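Local coordinates for septation protein imp2 (Schizosaccharomyces pombe, PDB 5C1F) that binds phospholipids, probably linking the cytoskeleton to the membrane, and is needed for normal septation, including disassembly of the medial ring, at residues Leu95-Tyr107 with Arg218-Leu232. Numbering follows the deposited sequence.
Sequences LLQDDVENAFTRY and RRHFLKSVMWTFTLL
V100 of helix 69-155 fits as a knob into a hole formed by V225, T228, F229 and L232 of helix 162-252, joining two long antiparallel helices of the F-BAR helical bundle. The axes of the two segments lie 9.3 Å apart at 167°, close enough for small and branched residues to interlock. With CG1 anti to its backbone N (chi1 -175°), V100 divides its branches: CG1 meets V225 CG1 at 3.7 Å, while CG2 reaches L232 CD1. A wider pi-type turn at 96-101 distorts the helix here, L96 O accepting a weak bond from V100 N and a shorter one from E101 N.

Toward the start of segment 95-107, leucine suits the seam because the two methyls of L232 can serve different neighbours: CD1, already against V100, also touches L96 CD2, and CD2 touches CB and CD1 of L95. L96 CD2 also comes to the edge of the F229 ring, 3.6 Å from CD1; F229 in turn meets the ring of Y41 on helix 18-59.

The other half is an aromatic cluster. F221 points its edge at the face of F104 in an offset edge-to-face pair, planes at 81°, and makes an offset stack with Y107, centroids 4.7 Å apart. V225 CG2, from F221's own helix, lies over the opposite F221 face, offset toward the rim. A103, with its small side chain, lets F221 lie close to the helix backbone. L222 CD2 meets the edge of the F104 ring at CE1, and V225 CG1 touches CE2 and CZ.

At the end, the hydroxyl of Y107 reaches the aliphatic part of R218, whose guanidinium forms salt bridges with E215 and with E67 of the second subunit; Y107 OH is 3.3 Å from both R218 CB and CG.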
ATOM      1  N   LEU A  95       1.565 -12.027   6.378  1.00 20.04           N
ATOM      2  CA  LEU A  95       2.862 -12.381   6.941  1.00 21.98           C
ATOM      3  C   LEU A  95       3.330 -11.328   7.949  1.00 27.76           C
ATOM      4  O   LEU A  95       3.986 -11.657   8.941  1.00 27.25           O
ATOM      5  CB  LEU A  95       3.900 -12.560   5.829  1.00 26.87           C
ATOM      6  CG  LEU A  95       3.639 -13.726   4.863  1.00 29.33           C
ATOM      7  CD1 LEU A  95       4.592 -13.683   3.673  1.00 27.49           C
ATOM      8  CD2 LEU A  95       3.740 -15.062   5.585  1.00 20.97           C
ATOM      9  N   LEU A  96       2.990 -10.066   7.700  1.00 25.51           N
ATOM     10  CA  LEU A  96       3.311  -9.002   8.648  1.00 18.62           C
ATOM     11  C   LEU A  96       2.616  -9.259   9.980  1.00 37.69           C
ATOM     12  O   LEU A  96       3.153  -8.947  11.044  1.00 29.06           O
ATOM     13  CB  LEU A  96       2.905  -7.633   8.097  1.00 18.25           C
ATOM     14  CG  LEU A  96       3.808  -6.999   7.036  1.00 22.24           C
ATOM     15  CD1 LEU A  96       3.233  -5.671   6.559  1.00 19.96           C
ATOM     16  CD2 LEU A  96       5.224  -6.811   7.562  1.00 17.79           C
ATOM     17  N   GLN A  97       1.420  -9.834   9.918  1.00 19.71           N
ATOM     18  CA  GLN A  97       0.680 -10.159  11.128  1.00 40.64           C
ATOM     19  C   GLN A  97       1.237 -11.405  11.804  1.00 31.37           C
ATOM     20  O   GLN A  97       1.492 -11.397  13.004  1.00 28.72           O
ATOM     21  CB  GLN A  97      -0.808 -10.338  10.816  1.00 38.23           C
ATOM     22  CG  GLN A  97      -1.575  -9.027  10.851  1.00 50.29           C
ATOM     23  CD  GLN A  97      -2.847  -9.046  10.025  1.00 62.28           C
ATOM     24  OE1 GLN A  97      -3.252 -10.087   9.506  1.00 64.20           O
ATOM     25  NE2 GLN A  97      -3.484  -7.884   9.895  1.00 62.31           N
ATOM     26  N   ASP A  98       1.445 -12.465  11.029  1.00 23.57           N
ATOM     27  CA  ASP A  98       1.848 -13.751  11.590  1.00 23.88           C
ATOM     28  C   ASP A  98       3.325 -13.823  11.970  1.00 21.55           C
ATOM     29  O   ASP A  98       3.663 -14.322  13.043  1.00 28.24           O
ATOM     30  CB  ASP A  98       1.519 -14.876  10.606  1.00 22.35           C
ATOM     31  CG  ASP A  98       0.034 -14.985  10.326  1.00 36.68           C
ATOM     32  OD1 ASP A  98      -0.763 -14.620  11.216  1.00 35.21           O
ATOM     33  OD2 ASP A  98      -0.337 -15.425   9.217  1.00 34.84           O
ATOM     34  N   ASP A  99       4.203 -13.329  11.102  1.00 26.82           N
ATOM     35  CA  ASP A  99       5.642 -13.479  11.318  1.00 25.88           C
ATOM     36  C   ASP A  99       6.281 -12.289  12.026  1.00 25.63           C
ATOM     37  O   ASP A  99       7.367 -12.411  12.592  1.00 24.83           O
ATOM     38  CB  ASP A  99       6.359 -13.716   9.989  1.00 25.62           C
ATOM     39  CG  ASP A  99       5.915 -14.993   9.309  1.00 34.24           C
ATOM     40  OD1 ASP A  99       5.323 -15.857   9.989  1.00 37.19           O
ATOM     41  OD2 ASP A  99       6.165 -15.132   8.094  1.00 38.02           O
ATOM     42  N   VAL A 100       5.622 -11.136  11.994  1.00 28.30           N
ATOM     43  CA  VAL A 100       6.187  -9.958  12.641  1.00 27.62           C
ATOM     44  C   VAL A 100       5.402  -9.597  13.901  1.00 25.63           C
ATOM     45  O   VAL A 100       5.898  -9.784  15.010  1.00 29.65           O
ATOM     46  CB  VAL A 100       6.240  -8.759  11.677  1.00 23.97           C
ATOM     47  CG1 VAL A 100       6.942  -7.581  12.328  1.00 29.88           C
ATOM     48  CG2 VAL A 100       6.963  -9.150  10.400  1.00 28.22           C
ATOM     49  N   GLU A 101       4.179  -9.100  13.734  1.00 24.02           N
ATOM     50  CA  GLU A 101       3.337  -8.733  14.872  1.00 28.44           C
ATOM     51  C   GLU A 101       3.176  -9.857  15.894  1.00 28.78           C
ATOM     52  O   GLU A 101       3.457  -9.672  17.079  1.00 27.22           O
ATOM     53  CB  GLU A 101       1.953  -8.295  14.396  1.00 25.53           C
ATOM     54  CG  GLU A 101       0.942  -8.133  15.527  1.00 24.63           C
ATOM     55  CD  GLU A 101      -0.470  -7.899  15.020  1.00 31.64           C
ATOM     56  OE1 GLU A 101      -0.658  -7.799  13.789  1.00 30.68           O
ATOM     57  OE2 GLU A 101      -1.394  -7.816  15.854  1.00 34.18           O
ATOM     58  N   ASN A 102       2.724 -11.021  15.435  1.00 27.57           N
ATOM     59  CA  ASN A 102       2.468 -12.142  16.335  1.00 30.30           C
ATOM     60  C   ASN A 102       3.736 -12.705  16.969  1.00 28.13           C
ATOM     61  O   ASN A 102       3.668 -13.420  17.965  1.00 33.57           O
ATOM     62  CB  ASN A 102       1.722 -13.257  15.601  1.00 34.47           C
ATOM     63  CG  ASN A 102       0.282 -12.888  15.293  1.00 50.66           C
ATOM     64  OD1 ASN A 102      -0.281 -11.976  15.903  1.00 55.03           O
ATOM     65  ND2 ASN A 102      -0.322 -13.597  14.345  1.00 55.45           N
ATOM     66  N   ALA A 103       4.889 -12.385  16.388  1.00 28.17           N
ATOM     67  CA  ALA A 103       6.163 -12.810  16.957  1.00 26.08           C
ATOM     68  C   ALA A 103       6.377 -12.140  18.309  1.00 27.25           C
ATOM     69  O   ALA A 103       6.884 -12.760  19.243  1.00 32.01           O
ATOM     70  CB  ALA A 103       7.313 -12.492  16.010  1.00 21.50           C
ATOM     71  N   PHE A 104       5.982 -10.872  18.407  1.00 28.46           N
ATOM     72  CA  PHE A 104       6.030 -10.149  19.674  1.00 31.28           C
ATOM     73  C   PHE A 104       5.032 -10.736  20.661  1.00 30.26           C
ATOM     74  O   PHE A 104       5.301 -10.802  21.861  1.00 30.78           O
ATOM     75  CB  PHE A 104       5.738  -8.660  19.471  1.00 28.23           C
ATOM     76  CG  PHE A 104       6.733  -7.962  18.596  1.00 29.57           C
ATOM     77  CD1 PHE A 104       7.944  -7.530  19.111  1.00 26.47           C
ATOM     78  CD2 PHE A 104       6.460  -7.736  17.257  1.00 26.68           C
ATOM     79  CE1 PHE A 104       8.866  -6.888  18.306  1.00 28.85           C
ATOM     80  CE2 PHE A 104       7.376  -7.096  16.448  1.00 22.32           C
ATOM     81  CZ  PHE A 104       8.582  -6.670  16.974  1.00 25.84           C
ATOM     82  N   THR A 105       3.879 -11.154  20.146  1.00 27.88           N
ATOM     83  CA  THR A 105       2.833 -11.749  20.972  1.00 29.32           C
ATOM     84  C   THR A 105       3.305 -13.066  21.577  1.00 32.55           C
ATOM     85  O   THR A 105       3.110 -13.316  22.767  1.00 36.72           O
ATOM     86  CB  THR A 105       1.542 -11.993  20.167  1.00 30.78           C
ATOM     87  OG1 THR A 105       1.047 -10.747  19.662  1.00 33.09           O
ATOM     88  CG2 THR A 105       0.479 -12.638  21.045  1.00 26.41           C
ATOM     89  N   ARG A 106       3.934 -13.895  20.748  0.65 30.72           N
ATOM     90  CA  ARG A 106       4.462 -15.180  21.190  0.65 30.60           C
ATOM     91  C   ARG A 106       5.628 -14.988  22.158  0.65 31.25           C
ATOM     92  O   ARG A 106       5.854 -15.812  23.040  0.65 35.62           O
ATOM     93  CB  ARG A 106       4.895 -16.031  19.986  0.65 25.40           C
ATOM     94  CG  ARG A 106       3.736 -16.449  19.077  0.65 32.76           C
ATOM     95  CD  ARG A 106       4.171 -17.405  17.962  0.65 30.67           C
ATOM     96  NE  ARG A 106       5.119 -16.796  17.030  0.65 33.92           N
ATOM     97  CZ  ARG A 106       4.789 -16.258  15.858  0.65 32.22           C
ATOM     98  NH1 ARG A 106       5.728 -15.733  15.085  0.65 29.66           N
ATOM     99  NH2 ARG A 106       3.524 -16.248  15.454  0.65 24.18           N
ATOM    100  N   TYR A 107       6.360 -13.890  21.994  1.00 24.72           N
ATOM    101  CA  TYR A 107       7.460 -13.561  22.890  1.00 24.75           C
ATOM    102  C   TYR A 107       6.932 -13.173  24.268  1.00 27.15           C
ATOM    103  O   TYR A 107       7.470 -13.602  25.289  1.00 30.81           O
ATOM    104  CB  TYR A 107       8.318 -12.427  22.323  1.00 23.89           C
ATOM    105  CG  TYR A 107       9.503 -12.104  23.205  1.00 24.07           C
ATOM    106  CD1 TYR A 107      10.707 -12.774  23.051  1.00 24.19           C
ATOM    107  CD2 TYR A 107       9.408 -11.147  24.212  1.00 31.48           C
ATOM    108  CE1 TYR A 107      11.789 -12.494  23.864  1.00 24.48           C
ATOM    109  CE2 TYR A 107      10.483 -10.863  25.032  1.00 29.82           C
ATOM    110  CZ  TYR A 107      11.672 -11.538  24.852  1.00 34.56           C
ATOM    111  OH  TYR A 107      12.748 -11.260  25.663  1.00 29.20           O
ATOM    112  N   ARG A 218      16.732 -11.722  23.820  1.00 30.48           N
ATOM    113  CA  ARG A 218      15.783 -10.644  23.567  1.00 28.75           C
ATOM    114  C   ARG A 218      16.268  -9.743  22.443  1.00 29.51           C
ATOM    115  O   ARG A 218      15.498  -9.363  21.562  1.00 32.64           O
ATOM    116  CB  ARG A 218      15.556  -9.815  24.831  1.00 28.07           C
ATOM    117  CG  ARG A 218      14.534  -8.708  24.672  1.00 27.52           C
ATOM    118  CD  ARG A 218      14.530  -7.778  25.875  1.00 24.85           C
ATOM    119  NE  ARG A 218      15.710  -6.918  25.906  1.00 29.12           N
ATOM    120  CZ  ARG A 218      15.776  -5.721  25.329  1.00 31.91           C
ATOM    121  NH1 ARG A 218      14.727  -5.239  24.673  1.00 33.92           N
ATOM    122  NH2 ARG A 218      16.888  -5.005  25.407  1.00 29.66           N
ATOM    123  N   ARG A 219      17.553  -9.412  22.478  1.00 26.16           N
ATOM    124  CA  ARG A 219      18.128  -8.504  21.498  1.00 29.59           C
ATOM    125  C   ARG A 219      18.277  -9.175  20.138  1.00 32.84           C
ATOM    126  O   ARG A 219      18.075  -8.538  19.103  1.00 29.62           O
ATOM    127  CB  ARG A 219      19.473  -7.972  21.997  1.00 31.28           C
ATOM    128  CG  ARG A 219      19.335  -7.135  23.261  1.00 29.44           C
ATOM    129  CD  ARG A 219      20.625  -6.436  23.646  1.00 31.38           C
ATOM    130  NE  ARG A 219      20.427  -5.582  24.815  1.00 37.29           N
ATOM    131  CZ  ARG A 219      20.243  -4.267  24.764  1.00 36.88           C
ATOM    132  NH1 ARG A 219      20.249  -3.637  23.596  1.00 32.85           N
ATOM    133  NH2 ARG A 219      20.063  -3.580  25.883  1.00 38.28           N
ATOM    134  N   HIS A 220      18.624 -10.458  20.138  1.00 31.85           N
ATOM    135  CA  HIS A 220      18.662 -11.219  18.894  1.00 29.14           C
ATOM    136  C   HIS A 220      17.261 -11.322  18.305  1.00 27.94           C
ATOM    137  O   HIS A 220      17.077 -11.209  17.093  1.00 25.44           O
ATOM    138  CB  HIS A 220      19.246 -12.613  19.117  1.00 33.74           C
ATOM    139  CG  HIS A 220      20.740 -12.636  19.219  1.00 41.21           C
ATOM    140  ND1 HIS A 220      21.562 -12.369  18.147  1.00 43.99           N
ATOM    141  CD2 HIS A 220      21.558 -12.906  20.265  1.00 40.12           C
ATOM    142  CE1 HIS A 220      22.826 -12.468  18.528  1.00 46.97           C
ATOM    143  NE2 HIS A 220      22.850 -12.792  19.807  1.00 44.17           N
ATOM    144  N   PHE A 221      16.276 -11.534  19.173  1.00 24.49           N
ATOM    145  CA  PHE A 221      14.890 -11.641  18.739  1.00 26.65           C
ATOM    146  C   PHE A 221      14.423 -10.363  18.044  1.00 31.46           C
ATOM    147  O   PHE A 221      13.887 -10.409  16.937  1.00 36.53           O
ATOM    148  CB  PHE A 221      13.974 -11.956  19.924  1.00 26.39           C
ATOM    149  CG  PHE A 221      12.521 -11.695  19.646  1.00 30.88           C
ATOM    150  CD1 PHE A 221      11.782 -12.572  18.868  1.00 28.96           C
ATOM    151  CD2 PHE A 221      11.897 -10.565  20.152  1.00 28.58           C
ATOM    152  CE1 PHE A 221      10.443 -12.328  18.604  1.00 26.92           C
ATOM    153  CE2 PHE A 221      10.560 -10.314  19.890  1.00 23.88           C
ATOM    154  CZ  PHE A 221       9.834 -11.196  19.115  1.00 25.08           C
ATOM    155  N   LEU A 222      14.635  -9.225  18.697  1.00 28.36           N
ATOM    156  CA  LEU A 222      14.183  -7.943  18.163  1.00 31.43           C
ATOM    157  C   LEU A 222      14.848  -7.610  16.829  1.00 26.81           C
ATOM    158  O   LEU A 222      14.198  -7.086  15.925  1.00 24.30           O
ATOM    159  CB  LEU A 222      14.433  -6.825  19.180  1.00 20.17           C
ATOM    160  CG  LEU A 222      13.500  -6.866  20.394  1.00 22.53           C
ATOM    161  CD1 LEU A 222      13.800  -5.742  21.377  1.00 21.61           C
ATOM    162  CD2 LEU A 222      12.048  -6.813  19.945  1.00 19.71           C
ATOM    163  N   LYS A 223      16.135  -7.922  16.705  1.00 24.03           N
ATOM    164  CA  LYS A 223      16.850  -7.720  15.447  1.00 26.28           C
ATOM    165  C   LYS A 223      16.283  -8.583  14.315  1.00 28.02           C
ATOM    166  O   LYS A 223      16.070  -8.098  13.204  1.00 27.06           O
ATOM    167  CB  LYS A 223      18.342  -8.018  15.620  1.00 25.79           C
ATOM    168  CG  LYS A 223      19.116  -6.952  16.384  1.00 31.35           C
ATOM    169  CD  LYS A 223      20.589  -7.328  16.500  1.00 34.21           C
ATOM    170  CE  LYS A 223      21.205  -7.573  15.131  1.00 34.83           C
ATOM    171  NZ  LYS A 223      22.601  -8.093  15.225  1.00 37.91           N
ATOM    172  N   SER A 224      16.039  -9.859  14.603  1.00 25.95           N
ATOM    173  CA  SER A 224      15.562 -10.796  13.587  1.00 24.55           C
ATOM    174  C   SER A 224      14.167 -10.431  13.084  1.00 23.29           C
ATOM    175  O   SER A 224      13.881 -10.559  11.895  1.00 22.73           O
ATOM    176  CB  SER A 224      15.555 -12.229  14.132  1.00 26.08           C
ATOM    177  OG  SER A 224      14.601 -12.379  15.170  1.00 31.95           O
ATOM    178  N   VAL A 225      13.304  -9.970  13.987  1.00 19.57           N
ATOM    179  CA  VAL A 225      11.944  -9.594  13.612  1.00 28.82           C
ATOM    180  C   VAL A 225      11.944  -8.354  12.725  1.00 27.17           C
ATOM    181  O   VAL A 225      11.231  -8.302  11.723  1.00 29.03           O
ATOM    182  CB  VAL A 225      11.059  -9.336  14.847  1.00 31.04           C
ATOM    183  CG1 VAL A 225       9.672  -8.890  14.418  1.00 34.09           C
ATOM    184  CG2 VAL A 225      10.963 -10.589  15.688  1.00 35.71           C
ATOM    185  N   MET A 226      12.746  -7.358  13.092  1.00 24.36           N
ATOM    186  CA  MET A 226      12.905  -6.176  12.254  1.00 28.02           C
ATOM    187  C   MET A 226      13.531  -6.569  10.922  1.00 22.28           C
ATOM    188  O   MET A 226      13.192  -6.011   9.881  1.00 24.92           O
ATOM    189  CB  MET A 226      13.752  -5.112  12.953  1.00 18.35           C
ATOM    190  CG  MET A 226      12.986  -4.315  13.995  1.00 20.16           C
ATOM    191  SD  MET A 226      13.896  -2.888  14.631  1.00 24.16           S
ATOM    192  CE  MET A 226      15.312  -3.681  15.398  1.00 19.58           C
ATOM    193  N   TRP A 227      14.439  -7.537  10.962  1.00 21.39           N
ATOM    194  CA  TRP A 227      15.042  -8.050   9.742  1.00 25.48           C
ATOM    195  C   TRP A 227      13.969  -8.696   8.871  1.00 26.57           C
ATOM    196  O   TRP A 227      13.886  -8.423   7.674  1.00 23.90           O
ATOM    197  CB  TRP A 227      16.151  -9.052  10.061  1.00 23.07           C
ATOM    198  CG  TRP A 227      16.931  -9.485   8.860  1.00 27.23           C
ATOM    199  CD1 TRP A 227      16.607 -10.483   7.989  1.00 24.68           C
ATOM    200  CD2 TRP A 227      18.173  -8.935   8.397  1.00 31.21           C
ATOM    201  NE1 TRP A 227      17.568 -10.590   7.012  1.00 30.59           N
ATOM    202  CE2 TRP A 227      18.540  -9.651   7.239  1.00 27.71           C
ATOM    203  CE3 TRP A 227      19.008  -7.908   8.848  1.00 22.66           C
ATOM    204  CZ2 TRP A 227      19.706  -9.373   6.527  1.00 24.14           C
ATOM    205  CZ3 TRP A 227      20.166  -7.634   8.139  1.00 23.80           C
ATOM    206  CH2 TRP A 227      20.504  -8.364   6.992  1.00 30.63           C
ATOM    207  N   THR A 228      13.143  -9.538   9.485  1.00 24.35           N
ATOM    208  CA  THR A 228      12.047 -10.200   8.781  1.00 23.61           C
ATOM    209  C   THR A 228      11.117  -9.172   8.142  1.00 22.36           C
ATOM    210  O   THR A 228      10.675  -9.346   7.003  1.00 21.32           O
ATOM    211  CB  THR A 228      11.244 -11.123   9.729  1.00 24.37           C
ATOM    212  OG1 THR A 228      12.072 -12.220  10.136  1.00 26.99           O
ATOM    213  CG2 THR A 228      10.002 -11.676   9.038  1.00 18.62           C
ATOM    214  N   PHE A 229      10.847  -8.093   8.870  1.00 21.85           N
ATOM    215  CA  PHE A 229      10.021  -7.004   8.362  1.00 20.46           C
ATOM    216  C   PHE A 229      10.564  -6.447   7.043  1.00 21.64           C
ATOM    217  O   PHE A 229       9.805  -6.253   6.093  1.00 20.26           O
ATOM    218  CB  PHE A 229       9.915  -5.889   9.410  1.00 18.03           C
ATOM    219  CG  PHE A 229       9.258  -4.633   8.903  1.00 16.23           C
ATOM    220  CD1 PHE A 229       7.920  -4.629   8.547  1.00 16.72           C
ATOM    221  CD2 PHE A 229       9.976  -3.449   8.798  1.00 18.50           C
ATOM    222  CE1 PHE A 229       7.308  -3.477   8.084  1.00 15.28           C
ATOM    223  CE2 PHE A 229       9.371  -2.292   8.338  1.00 19.38           C
ATOM    224  CZ  PHE A 229       8.034  -2.306   7.982  1.00 15.73           C
ATOM    225  N   THR A 230      11.872  -6.207   6.977  1.00 18.21           N
ATOM    226  CA  THR A 230      12.481  -5.670   5.758  1.00 20.25           C
ATOM    227  C   THR A 230      12.464  -6.676   4.613  1.00 23.53           C
ATOM    228  O   THR A 230      12.348  -6.297   3.445  1.00 27.40           O
ATOM    229  CB  THR A 230      13.940  -5.229   5.987  1.00 20.78           C
ATOM    230  OG1 THR A 230      14.776  -6.383   6.155  1.00 24.38           O
ATOM    231  CG2 THR A 230      14.043  -4.329   7.204  1.00 17.93           C
ATOM    232  N   LEU A 231      12.596  -7.955   4.949  1.00 21.49           N
ATOM    233  CA  LEU A 231      12.568  -9.008   3.943  1.00 25.90           C
ATOM    234  C   LEU A 231      11.196  -9.076   3.291  1.00 22.08           C
ATOM    235  O   LEU A 231      11.079  -9.230   2.075  1.00 19.26           O
ATOM    236  CB  LEU A 231      12.922 -10.360   4.562  1.00 28.94           C
ATOM    237  CG  LEU A 231      14.361 -10.540   5.035  1.00 25.27           C
ATOM    238  CD1 LEU A 231      14.569 -11.960   5.531  1.00 21.11           C
ATOM    239  CD2 LEU A 231      15.334 -10.205   3.917  1.00 22.71           C
ATOM    240  N   LEU A 232      10.162  -8.955   4.116  1.00 19.87           N
ATOM    241  CA  LEU A 232       8.786  -8.962   3.639  1.00 24.02           C
ATOM    242  C   LEU A 232       8.489  -7.774   2.725  1.00 22.73           C
ATOM    243  O   LEU A 232       7.838  -7.932   1.693  1.00 22.57           O
ATOM    244  CB  LEU A 232       7.815  -8.974   4.825  1.00 20.97           C
ATOM    245  CG  LEU A 232       7.788 -10.284   5.611  1.00 27.63           C
ATOM    246  CD1 LEU A 232       6.853 -10.187   6.816  1.00 16.88           C
ATOM    247  CD2 LEU A 232       7.387 -11.433   4.690  1.00 17.52           C
TER